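Local coordinates for nitrate transport protein nrtA (Synechocystis sp., PDB 2G29) that binds nitrate as the solute-binding component of a bacterial ABC transporter that imports nitrate and probably nitrite, at residues L42-P47 with H237-F242; L48-E53 with Q268-A273; G91-T96 with A119-N124; E274-M279 with E317-Y322. One frame throughout, in Å; residues are numbered along the deposited sequence.

Interaction 1: L42-P47 with H237-F242; sequences LTDAAP and HPEKAF. With NO3 (nitrate ion), chain B.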
# COMPACT_ATOMS: atom_id res chain seq x y z
N LEU A 42 3.15 -0.21 -9.55
CA LEU A 42 2.90 -1.32 -8.64
C LEU A 42 1.58 -1.99 -9.03
O LEU A 42 0.63 -1.28 -9.38
CB LEU A 42 2.76 -0.79 -7.21
CG LEU A 42 4.03 -0.14 -6.69
CD1 LEU A 42 3.68 0.81 -5.56
CD2 LEU A 42 5.02 -1.19 -6.25
N THR A 43 1.51 -3.31 -8.90
CA THR A 43 0.30 -4.02 -9.26
C THR A 43 -0.92 -3.49 -8.53
O THR A 43 -2.02 -3.49 -9.10
CB THR A 43 0.46 -5.50 -8.99
OG1 THR A 43 1.70 -5.92 -9.56
CG2 THR A 43 -0.68 -6.30 -9.66
N ASP A 44 -0.77 -3.03 -7.29
CA ASP A 44 -1.94 -2.52 -6.57
C ASP A 44 -2.47 -1.16 -7.05
O ASP A 44 -3.45 -0.64 -6.50
CB ASP A 44 -1.74 -2.56 -5.05
CG ASP A 44 -0.44 -1.95 -4.59
OD1 ASP A 44 0.04 -0.98 -5.18
OD2 ASP A 44 0.07 -2.45 -3.56
N ALA A 45 -1.87 -0.62 -8.10
CA ALA A 45 -2.39 0.58 -8.77
C ALA A 45 -3.36 0.13 -9.86
O ALA A 45 -4.01 0.95 -10.48
CB ALA A 45 -1.25 1.37 -9.41
N ALA A 46 -3.44 -1.20 -10.09
CA ALA A 46 -4.30 -1.71 -11.18
C ALA A 46 -5.70 -1.13 -11.28
O ALA A 46 -6.13 -0.78 -12.36
CB ALA A 46 -4.40 -3.24 -11.13
N PRO A 47 -6.41 -1.01 -10.16
CA PRO A 47 -7.77 -0.44 -10.27
C PRO A 47 -7.81 0.94 -10.93
O PRO A 47 -8.72 1.23 -11.70
CB PRO A 47 -8.26 -0.43 -8.82
CG PRO A 47 -7.03 -0.51 -7.99
CD PRO A 47 -6.08 -1.39 -8.78
N HIS A 237 -4.08 -7.61 5.17
CA HIS A 237 -3.71 -6.31 5.72
C HIS A 237 -4.04 -5.16 4.78
O HIS A 237 -3.86 -5.26 3.56
CB HIS A 237 -2.21 -6.29 6.06
CG HIS A 237 -1.30 -6.11 4.86
ND1 HIS A 237 -0.62 -7.14 4.25
CD2 HIS A 237 -0.94 -4.99 4.20
CE1 HIS A 237 0.12 -6.66 3.26
NE2 HIS A 237 -0.06 -5.35 3.20
N PRO A 238 -4.49 -4.04 5.35
CA PRO A 238 -4.81 -2.86 4.52
C PRO A 238 -3.48 -2.40 3.90
O PRO A 238 -2.42 -2.47 4.55
CB PRO A 238 -5.32 -1.84 5.54
CG PRO A 238 -4.60 -2.26 6.83
CD PRO A 238 -4.70 -3.78 6.78
N GLU A 239 -3.53 -1.88 2.68
CA GLU A 239 -2.29 -1.42 2.03
C GLU A 239 -2.48 -0.08 1.34
O GLU A 239 -2.39 0.98 1.98
CB GLU A 239 -1.80 -2.51 1.06
CG GLU A 239 -0.52 -2.18 0.29
CD GLU A 239 0.65 -1.74 1.15
OE1 GLU A 239 0.88 -2.33 2.24
OE2 GLU A 239 1.37 -0.83 0.68
N LYS A 240 -2.78 -0.06 0.04
CA LYS A 240 -2.97 1.22 -0.65
C LYS A 240 -4.35 1.79 -0.46
O LYS A 240 -5.32 1.07 -0.20
CB LYS A 240 -2.70 1.08 -2.16
CG LYS A 240 -1.34 0.48 -2.48
CD LYS A 240 -0.19 1.41 -2.03
CE LYS A 240 1.16 0.94 -2.56
NZ LYS A 240 1.55 -0.48 -2.13
N ALA A 241 -4.42 3.11 -0.58
CA ALA A 241 -5.67 3.83 -0.48
C ALA A 241 -5.87 4.64 -1.75
O ALA A 241 -4.93 4.93 -2.50
CB ALA A 241 -5.62 4.81 0.71
N PHE A 242 -7.13 4.97 -2.01
CA PHE A 242 -7.44 5.90 -3.09
C PHE A 242 -7.65 7.21 -2.30
O PHE A 242 -8.66 7.43 -1.61
CB PHE A 242 -8.73 5.48 -3.84
CG PHE A 242 -9.22 6.50 -4.86
CD1 PHE A 242 -8.35 7.34 -5.52
CD2 PHE A 242 -10.57 6.57 -5.17
CE1 PHE A 242 -8.80 8.25 -6.48
CE2 PHE A 242 -11.03 7.48 -6.13
CZ PHE A 242 -10.14 8.30 -6.77
N NO3 B . 5.19 -0.09 -2.90
O1 NO3 B . 4.18 -1.01 -2.94
O2 NO3 B . 6.53 -0.24 -3.07
O3 NO3 B . 4.79 1.33 -2.55
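Asp-44 and Lys-240 meet in a buried salt bridge that links the 3-10 turn (43-45) leading into helix 46-53 to the start of strand 240-245. Asp-44 OD2 takes the bond from Lys-240 NZ at 2.8 Å on the syn side of its carboxylate, about 25° out of the plane. The lysine chain, bent at chi2 (-65°) and chi4 (-59°), crosses the aspartate at about a right angle, Lys-240 CG lying 3.3 Å from Asp-44 CG. Glu-239 adds a second bridge, its OE2 meeting Lys-240 NZ at 2.8 Å on the anti side; Thr-166 also binds OE2, while Trp-170 holds OE1. Two carboxylates thus flank one ammonium, which would favour the charged lysine in this buried spot. Lys-240 NZ also donates to the nitrate, whose O1 is 2.8 Å away. A long, flexible lysine suits this place because it can serve three anions at once. Leu-42 brings both methyls against the nitrate, CD1 standing 3.2 Å from the nitrate N, and so offers an apolar wall beside the polar grips. With Trp-73 NE1 and Gly-211 N as further donors to the ion, this is the nitrate site of a periplasmic binding protein.

Interaction 2: L48-E53 with Q268-A273; sequences LIIAKE and QWCDQA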
# COMPACT_ATOMS: atom_id res chain seq x y z
N LEU A 48 -6.84 1.80 -10.63
CA LEU A 48 -6.85 3.13 -11.23
C LEU A 48 -6.54 3.10 -12.73
O LEU A 48 -7.11 3.89 -13.51
CB LEU A 48 -5.86 4.08 -10.54
CG LEU A 48 -6.15 4.41 -9.07
CD1 LEU A 48 -5.35 5.65 -8.72
CD2 LEU A 48 -7.63 4.65 -8.83
N ILE A 49 -5.65 2.18 -13.13
CA ILE A 49 -5.24 2.04 -14.53
C ILE A 49 -6.35 1.37 -15.33
O ILE A 49 -6.71 1.86 -16.41
CB ILE A 49 -3.92 1.23 -14.58
CG1 ILE A 49 -2.76 2.12 -14.09
CG2 ILE A 49 -3.63 0.78 -16.01
CD1 ILE A 49 -2.91 2.73 -12.73
N ILE A 50 -6.89 0.29 -14.79
CA ILE A 50 -8.00 -0.44 -15.46
C ILE A 50 -9.22 0.47 -15.58
O ILE A 50 -9.98 0.41 -16.56
CB ILE A 50 -8.34 -1.74 -14.69
CG1 ILE A 50 -7.34 -2.84 -15.04
CG2 ILE A 50 -9.74 -2.27 -15.04
CD1 ILE A 50 -7.22 -3.13 -16.49
N ALA A 51 -9.45 1.34 -14.61
CA ALA A 51 -10.60 2.24 -14.73
C ALA A 51 -10.46 3.10 -16.00
O ALA A 51 -11.46 3.49 -16.60
CB ALA A 51 -10.72 3.13 -13.51
N LYS A 52 -9.23 3.41 -16.41
CA LYS A 52 -9.02 4.17 -17.64
C LYS A 52 -9.07 3.20 -18.84
O LYS A 52 -9.89 3.38 -19.75
CB LYS A 52 -7.65 4.89 -17.61
CG LYS A 52 -7.38 5.78 -18.84
CD LYS A 52 -8.32 6.98 -18.85
CE LYS A 52 -7.99 7.95 -19.97
NZ LYS A 52 -8.86 9.16 -19.89
N GLU A 53 -8.23 2.17 -18.83
CA GLU A 53 -8.17 1.23 -19.96
C GLU A 53 -9.47 0.52 -20.33
O GLU A 53 -9.70 0.25 -21.52
CB GLU A 53 -7.10 0.18 -19.69
CG GLU A 53 -5.66 0.68 -19.84
CD GLU A 53 -5.17 0.68 -21.29
OE1 GLU A 53 -4.03 1.11 -21.52
OE2 GLU A 53 -5.92 0.27 -22.20
N GLN A 268 -13.63 -4.59 -8.90
CA GLN A 268 -14.37 -5.84 -9.09
C GLN A 268 -13.83 -6.58 -10.31
O GLN A 268 -13.69 -7.81 -10.30
CB GLN A 268 -15.85 -5.51 -9.24
CG GLN A 268 -16.48 -5.09 -7.92
CD GLN A 268 -17.90 -4.64 -8.10
OE1 GLN A 268 -18.17 -3.49 -8.40
NE2 GLN A 268 -18.83 -5.56 -7.91
N TRP A 269 -13.53 -5.82 -11.35
CA TRP A 269 -12.99 -6.41 -12.58
C TRP A 269 -11.61 -7.03 -12.33
O TRP A 269 -11.34 -8.17 -12.70
CB TRP A 269 -12.85 -5.34 -13.65
CG TRP A 269 -12.53 -5.93 -15.02
CD1 TRP A 269 -13.42 -6.39 -15.94
CD2 TRP A 269 -11.23 -6.14 -15.57
NE1 TRP A 269 -12.76 -6.88 -17.04
CE2 TRP A 269 -11.41 -6.74 -16.84
CE3 TRP A 269 -9.92 -5.90 -15.12
CZ2 TRP A 269 -10.34 -7.09 -17.67
CZ3 TRP A 269 -8.85 -6.25 -15.94
CH2 TRP A 269 -9.07 -6.83 -17.20
N CYS A 270 -10.72 -6.25 -11.71
CA CYS A 270 -9.38 -6.75 -11.41
C CYS A 270 -9.35 -7.95 -10.46
O CYS A 270 -8.43 -8.76 -10.50
CB CYS A 270 -8.54 -5.64 -10.77
SG CYS A 270 -8.07 -4.30 -11.82
N ASP A 271 -10.33 -8.05 -9.59
CA ASP A 271 -10.38 -9.13 -8.61
C ASP A 271 -10.77 -10.49 -9.17
O ASP A 271 -10.60 -11.49 -8.50
CB ASP A 271 -11.35 -8.73 -7.49
CG ASP A 271 -10.89 -9.20 -6.13
OD1 ASP A 271 -9.68 -9.07 -5.84
OD2 ASP A 271 -11.75 -9.68 -5.34
N GLN A 272 -11.30 -10.53 -10.39
CA GLN A 272 -11.73 -11.81 -10.97
C GLN A 272 -10.59 -12.64 -11.56
O GLN A 272 -9.79 -12.11 -12.33
CB GLN A 272 -12.77 -11.57 -12.09
CG GLN A 272 -14.15 -11.06 -11.62
CD GLN A 272 -15.25 -11.25 -12.68
OE1 GLN A 272 -16.41 -10.88 -12.47
NE2 GLN A 272 -14.88 -11.83 -13.82
N ALA A 273 -10.53 -13.93 -11.21
CA ALA A 273 -9.49 -14.82 -11.74
C ALA A 273 -9.46 -14.78 -13.26
O ALA A 273 -8.40 -14.77 -13.87
CB ALA A 273 -9.72 -16.24 -11.26
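The first torsion of Ile-50 (chi1 -80°) sets CG1 against Cys-270 SG, CD1 carries the same branch on to the indole of Trp-269, and CG2, anti to the backbone N, meets that indole too. Trp-269 answers with CG anti to its own backbone N, chi1 -170°, which brings the six-membered part of the indole towards the isoleucine. There Ile-50 CD1 lies 3.6 Å from Trp-269 CZ3, and Ile-50 CG2 comes equally close, 3.6 Å, to Trp-269 CE3. The approach of CD1 is oblique to the ring, the two side chains crossing at about a right angle. Cys-270, one residue further on, fills the flank of the same isoleucine, with its SG 3.6 Å from Ile-50 CG1. Each type fits its role: a branched isoleucine touches two neighbours at once, a broad indole gives it a surface, and a small, polarisable thiol fits where the backbones approach, the CA atoms of Ile-50 and Cys-270 being 7.6 Å apart. Ile-282 and Met-279 of helix 276-284 extend the apolar layer. The contact is plain apolar helix-to-helix packing, joining helix 46-53 to the C-terminal part of helix 253-271, well away from the nitrate site.

Interaction 3: G91-T96 with A119-N124; sequences GAHILT and ARLNVN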
# COMPACT_ATOMS: atom_id res chain seq x y z
N GLY A 91 -5.35 13.59 -6.73
CA GLY A 91 -5.45 12.42 -5.88
C GLY A 91 -4.46 11.39 -6.35
O GLY A 91 -3.73 11.60 -7.33
N ALA A 92 -4.44 10.24 -5.68
CA ALA A 92 -3.46 9.21 -6.03
C ALA A 92 -3.74 7.86 -5.43
O ALA A 92 -4.46 7.75 -4.44
CB ALA A 92 -2.08 9.65 -5.48
N HIS A 93 -3.14 6.85 -6.07
CA HIS A 93 -3.03 5.49 -5.54
C HIS A 93 -1.90 5.85 -4.55
O HIS A 93 -0.87 6.38 -4.93
CB HIS A 93 -2.63 4.55 -6.70
CG HIS A 93 -1.53 3.56 -6.40
ND1 HIS A 93 -1.73 2.32 -5.83
CD2 HIS A 93 -0.22 3.61 -6.75
CE1 HIS A 93 -0.59 1.63 -5.85
NE2 HIS A 93 0.33 2.39 -6.41
N ILE A 94 -2.10 5.55 -3.26
CA ILE A 94 -1.17 6.01 -2.24
C ILE A 94 -1.06 5.11 -1.02
O ILE A 94 -1.98 4.37 -0.68
CB ILE A 94 -1.61 7.45 -1.83
CG1 ILE A 94 -0.51 8.14 -1.03
CG2 ILE A 94 -2.93 7.40 -1.06
CD1 ILE A 94 -0.65 9.72 -1.08
N LEU A 95 0.08 5.15 -0.36
CA LEU A 95 0.25 4.35 0.87
C LEU A 95 -0.79 4.90 1.88
O LEU A 95 -0.91 6.13 2.05
CB LEU A 95 1.66 4.57 1.42
CG LEU A 95 2.81 4.28 0.45
CD1 LEU A 95 4.17 4.44 1.15
CD2 LEU A 95 2.71 2.85 -0.09
N THR A 96 -1.49 4.03 2.60
CA THR A 96 -2.52 4.51 3.54
C THR A 96 -2.07 5.60 4.55
O THR A 96 -2.80 6.53 4.79
CB THR A 96 -3.21 3.32 4.30
OG1 THR A 96 -4.04 2.63 3.37
CG2 THR A 96 -4.06 3.79 5.48
N ALA A 119 -11.38 5.06 -0.55
CA ALA A 119 -11.45 3.61 -0.60
C ALA A 119 -10.09 3.03 -0.28
O ALA A 119 -9.06 3.74 -0.33
CB ALA A 119 -11.85 3.18 -2.01
N ARG A 120 -10.07 1.75 0.03
CA ARG A 120 -8.80 1.04 0.20
C ARG A 120 -8.64 0.41 -1.19
O ARG A 120 -9.57 -0.26 -1.67
CB ARG A 120 -8.88 -0.07 1.27
CG ARG A 120 -7.53 -0.64 1.70
CD ARG A 120 -6.81 0.37 2.60
NE ARG A 120 -7.59 0.55 3.82
CZ ARG A 120 -7.62 1.65 4.59
NH1 ARG A 120 -6.88 2.72 4.30
NH2 ARG A 120 -8.48 1.72 5.61
N LEU A 121 -7.52 0.63 -1.87
CA LEU A 121 -7.33 0.02 -3.18
C LEU A 121 -7.09 -1.49 -3.10
O LEU A 121 -7.55 -2.24 -3.97
CB LEU A 121 -6.17 0.71 -3.93
CG LEU A 121 -6.56 2.03 -4.60
CD1 LEU A 121 -5.34 2.69 -5.19
CD2 LEU A 121 -7.59 1.76 -5.72
N ASN A 122 -6.40 -1.96 -2.07
CA ASN A 122 -6.10 -3.38 -1.93
C ASN A 122 -5.68 -3.76 -0.53
O ASN A 122 -5.35 -2.91 0.28
CB ASN A 122 -4.91 -3.77 -2.83
CG ASN A 122 -3.57 -3.30 -2.25
OD1 ASN A 122 -3.35 -2.10 -2.05
ND2 ASN A 122 -2.68 -4.25 -1.95
N VAL A 123 -5.74 -5.06 -0.27
CA VAL A 123 -5.13 -5.65 0.93
C VAL A 123 -4.03 -6.60 0.38
O VAL A 123 -4.06 -6.98 -0.82
CB VAL A 123 -6.12 -6.45 1.84
CG1 VAL A 123 -7.13 -5.50 2.43
CG2 VAL A 123 -6.79 -7.61 1.08
N ASN A 124 -3.07 -6.92 1.25
CA ASN A 124 -1.98 -7.87 0.97
C ASN A 124 -1.03 -7.51 -0.16
O ASN A 124 -1.10 -6.43 -0.76
CB ASN A 124 -2.55 -9.27 0.57
CG ASN A 124 -3.35 -9.95 1.67
OD1 ASN A 124 -3.09 -9.77 2.85
ND2 ASN A 124 -4.36 -10.74 1.26
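His-93 and Thr-96 carry this contact from the strand 91-95 side, meeting Leu-121 and Arg-120 respectively. At His-93 the chain turns a corner. His-93 CB and CA both lie 3.6 Å from Leu-121 CD1, and the same methyl sits at the edge of the imidazole, near the ring plane, the two side chains crossing at about a right angle. Leu-121 reaches this place with CG anti to its carbonyl carbon (chi1 -81°). A leucine suits it, since one methyl can press on the histidine while the side chain also touches Lys-240 of the nitrate site. Ile-94 then turns its end away and pairs its backbone with Ala-241, so strand 240-245 runs between the two segments. At Thr-96 the contact becomes polar. Arg-120, bent at chi2 and chi3, brings NH1 to 3.0 Å from Thr-96 OG1; with an N-H...O angle of 130° the bond is weak. The threonine methyl CG2 lies close as well, 3.2 Å from Arg-120 NH1. Both groups have stronger partners elsewhere: Thr-96 OG1 gives its proton to Glu-239 O, and Arg-120 NH2 forms a salt bridge with Asp-335 of helix 332-344. The chemistry therefore divides in two: an apolar touch beside the nitrate site, where His-93 comes within about 4 Å of the side chains of Trp-73 and Lys-240, and a buried polar relay in which Thr-96 OG1 accepts weakly from Arg-120 NH1 and donates to Glu-239 O, so that neither polar group depends on this weak bond alone.

Interaction 4: E274-M279 with E317-Y322; sequences ENKEEM and EIMQKY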
# COMPACT_ATOMS: atom_id res chain seq x y z
N GLU A 274 -10.64 -14.76 -13.88
CA GLU A 274 -10.68 -14.73 -15.34
C GLU A 274 -10.12 -13.46 -15.96
O GLU A 274 -9.92 -13.41 -17.17
CB GLU A 274 -12.10 -14.98 -15.85
CG GLU A 274 -13.21 -14.57 -14.88
CD GLU A 274 -13.34 -15.53 -13.69
OE1 GLU A 274 -13.63 -16.73 -13.90
OE2 GLU A 274 -13.15 -15.08 -12.54
N ASN A 275 -9.89 -12.41 -15.17
CA ASN A 275 -9.35 -11.19 -15.76
C ASN A 275 -7.90 -10.92 -15.41
O ASN A 275 -7.35 -9.93 -15.87
CB ASN A 275 -10.16 -9.96 -15.36
CG ASN A 275 -11.58 -10.02 -15.86
OD1 ASN A 275 -11.83 -10.51 -16.98
ND2 ASN A 275 -12.51 -9.52 -15.07
N LYS A 276 -7.29 -11.80 -14.63
CA LYS A 276 -5.91 -11.56 -14.21
C LYS A 276 -4.92 -11.53 -15.38
O LYS A 276 -4.00 -10.72 -15.39
CB LYS A 276 -5.47 -12.60 -13.19
CG LYS A 276 -6.22 -12.53 -11.85
CD LYS A 276 -5.95 -11.20 -11.11
CE LYS A 276 -6.66 -11.14 -9.72
NZ LYS A 276 -6.23 -12.20 -8.74
N GLU A 277 -5.09 -12.40 -16.37
CA GLU A 277 -4.18 -12.41 -17.51
C GLU A 277 -4.23 -11.07 -18.24
O GLU A 277 -3.20 -10.41 -18.49
CB GLU A 277 -4.56 -13.56 -18.45
CG GLU A 277 -4.52 -14.93 -17.77
CD GLU A 277 -5.35 -15.98 -18.46
OE1 GLU A 277 -6.61 -15.85 -18.50
OE2 GLU A 277 -4.75 -16.96 -18.96
N GLU A 278 -5.44 -10.65 -18.60
CA GLU A 278 -5.61 -9.40 -19.28
C GLU A 278 -5.11 -8.22 -18.45
O GLU A 278 -4.45 -7.33 -18.97
CB GLU A 278 -7.08 -9.20 -19.67
CG GLU A 278 -7.25 -8.05 -20.61
CD GLU A 278 -8.71 -7.72 -20.95
OE1 GLU A 278 -9.60 -8.53 -20.63
OE2 GLU A 278 -8.92 -6.65 -21.53
N MET A 279 -5.39 -8.23 -17.15
CA MET A 279 -4.93 -7.16 -16.28
C MET A 279 -3.42 -7.01 -16.37
O MET A 279 -2.90 -5.93 -16.55
CB MET A 279 -5.32 -7.46 -14.83
CG MET A 279 -4.94 -6.35 -13.87
SD MET A 279 -5.32 -6.74 -12.17
CE MET A 279 -3.92 -7.79 -11.77
N GLU A 317 -5.23 -16.96 -0.63
CA GLU A 317 -5.70 -16.10 0.43
C GLU A 317 -4.77 -14.97 0.78
O GLU A 317 -5.25 -13.94 1.23
CB GLU A 317 -6.06 -16.92 1.67
CG GLU A 317 -7.41 -17.66 1.53
CD GLU A 317 -8.56 -16.73 1.11
OE1 GLU A 317 -8.83 -15.72 1.80
OE2 GLU A 317 -9.22 -17.02 0.10
N ILE A 318 -3.47 -15.14 0.53
CA ILE A 318 -2.49 -14.08 0.84
C ILE A 318 -2.16 -13.18 -0.34
O ILE A 318 -1.38 -12.20 -0.20
CB ILE A 318 -1.18 -14.66 1.45
CG1 ILE A 318 -0.47 -15.57 0.46
CG2 ILE A 318 -1.52 -15.47 2.71
CD1 ILE A 318 0.78 -16.23 1.05
N MET A 319 -2.71 -13.48 -1.51
CA MET A 319 -2.45 -12.64 -2.69
C MET A 319 -3.17 -11.28 -2.62
O MET A 319 -4.06 -11.08 -1.80
CB MET A 319 -2.87 -13.37 -3.97
CG MET A 319 -4.38 -13.52 -4.13
SD MET A 319 -4.83 -14.62 -5.49
CE MET A 319 -4.24 -13.67 -6.89
N GLN A 320 -2.80 -10.35 -3.49
CA GLN A 320 -3.46 -9.05 -3.51
C GLN A 320 -4.95 -9.24 -3.83
O GLN A 320 -5.32 -10.01 -4.72
CB GLN A 320 -2.77 -8.11 -4.50
CG GLN A 320 -1.49 -7.48 -3.97
CD GLN A 320 -0.95 -6.41 -4.90
OE1 GLN A 320 -1.68 -5.86 -5.72
NE2 GLN A 320 0.30 -5.95 -4.93
N LYS A 321 -5.79 -8.56 -3.07
CA LYS A 321 -7.23 -8.60 -3.25
C LYS A 321 -7.71 -7.17 -3.36
O LYS A 321 -7.26 -6.30 -2.59
CB LYS A 321 -7.90 -9.28 -2.05
CG LYS A 321 -7.58 -10.74 -1.88
CD LYS A 321 -8.03 -11.18 -0.48
CE LYS A 321 -7.72 -12.65 -0.24
NZ LYS A 321 -8.03 -13.10 1.14
N TYR A 322 -8.65 -6.93 -4.27
CA TYR A 322 -9.19 -5.60 -4.55
C TYR A 322 -10.67 -5.49 -4.24
O TYR A 322 -11.20 -4.41 -4.26
CB TYR A 322 -9.00 -5.23 -6.05
CG TYR A 322 -7.59 -5.48 -6.55
CD1 TYR A 322 -7.33 -6.52 -7.45
CD2 TYR A 322 -6.51 -4.76 -6.05
CE1 TYR A 322 -6.03 -6.84 -7.84
CE2 TYR A 322 -5.21 -5.06 -6.44
CZ TYR A 322 -4.97 -6.11 -7.32
OH TYR A 322 -3.69 -6.47 -7.66
O HOH W 1 -7.50 -10.81 -6.29
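Lys-276 and Met-319 reach toward each other tip to tip in a tight, non-bonded approach of ammonium to methyl, with Lys-276 NZ 3.1 Å from Met-319 CE. The lysine gets there by bending at chi2 and chi4, the methionine by a bend at chi3; flexible, unbranched chains of this kind can bridge backbones whose nearest CA atoms, those of Lys-276 and Gln-320, are 11.3 Å apart. The second kind of contact is sulfur-aromatic. Met-279, extended through chi1 (-177°) and chi2 with the terminal CE turned aside at chi3, sets SD 5.4 Å from the centroid of the Tyr-322 ring, 52° off the ring normal and hence oblique. The closest ring carbon, Tyr-322 CE1, is 4.4 Å from Met-279 SD. Tyrosine suits this position because its ring meets the sulfur while its hydroxyl serves a polar partner: Tyr-322 OH donates to Gln-320 OE1 at 2.9 Å, tying the ring to its own loop. The polar link across the contact runs through water. One water accepts from Lys-276 NZ at 3.1 Å and donates to Gln-320 O at 2.8 Å, so the buried ammonium is satisfied by Ser-300 O and by the water that leads on to Gln-320 O. Ionic bonds belong to Lys-321, whose CB points away from helix 276-284 and whose NZ bridges to Glu-317, Asp-236 and Asp-325. What joins the first turn of helix 276-284 to the irregular loop ahead of helix 332-344 is thus a Met-aromatic contact beside a water-bridged lysine.

In the fold
From the N terminus, the chain enters interaction 1 just before helix 46-53 and interaction 2 within that helix. Residues 91-96 and 119-124 then close interaction 3, a short loop nested inside the two long ones. Interaction 1 closes at 237-242, bringing in the strand that shares a sheet with both segments of interaction 3. Interaction 2 closes at 268-273, so that it crosses interaction 1, and the two touch where Ala-46 packs on Cys-270. Interaction 4 follows in series, bringing helix 276-284 against the 317-322 loop, whose Lys-321 O takes a backbone bond from Val-123 N of interaction 3. Together they tie the helix layer and a late loop to the sheet whose strand 240-245 carries the nitrate-binding lysine.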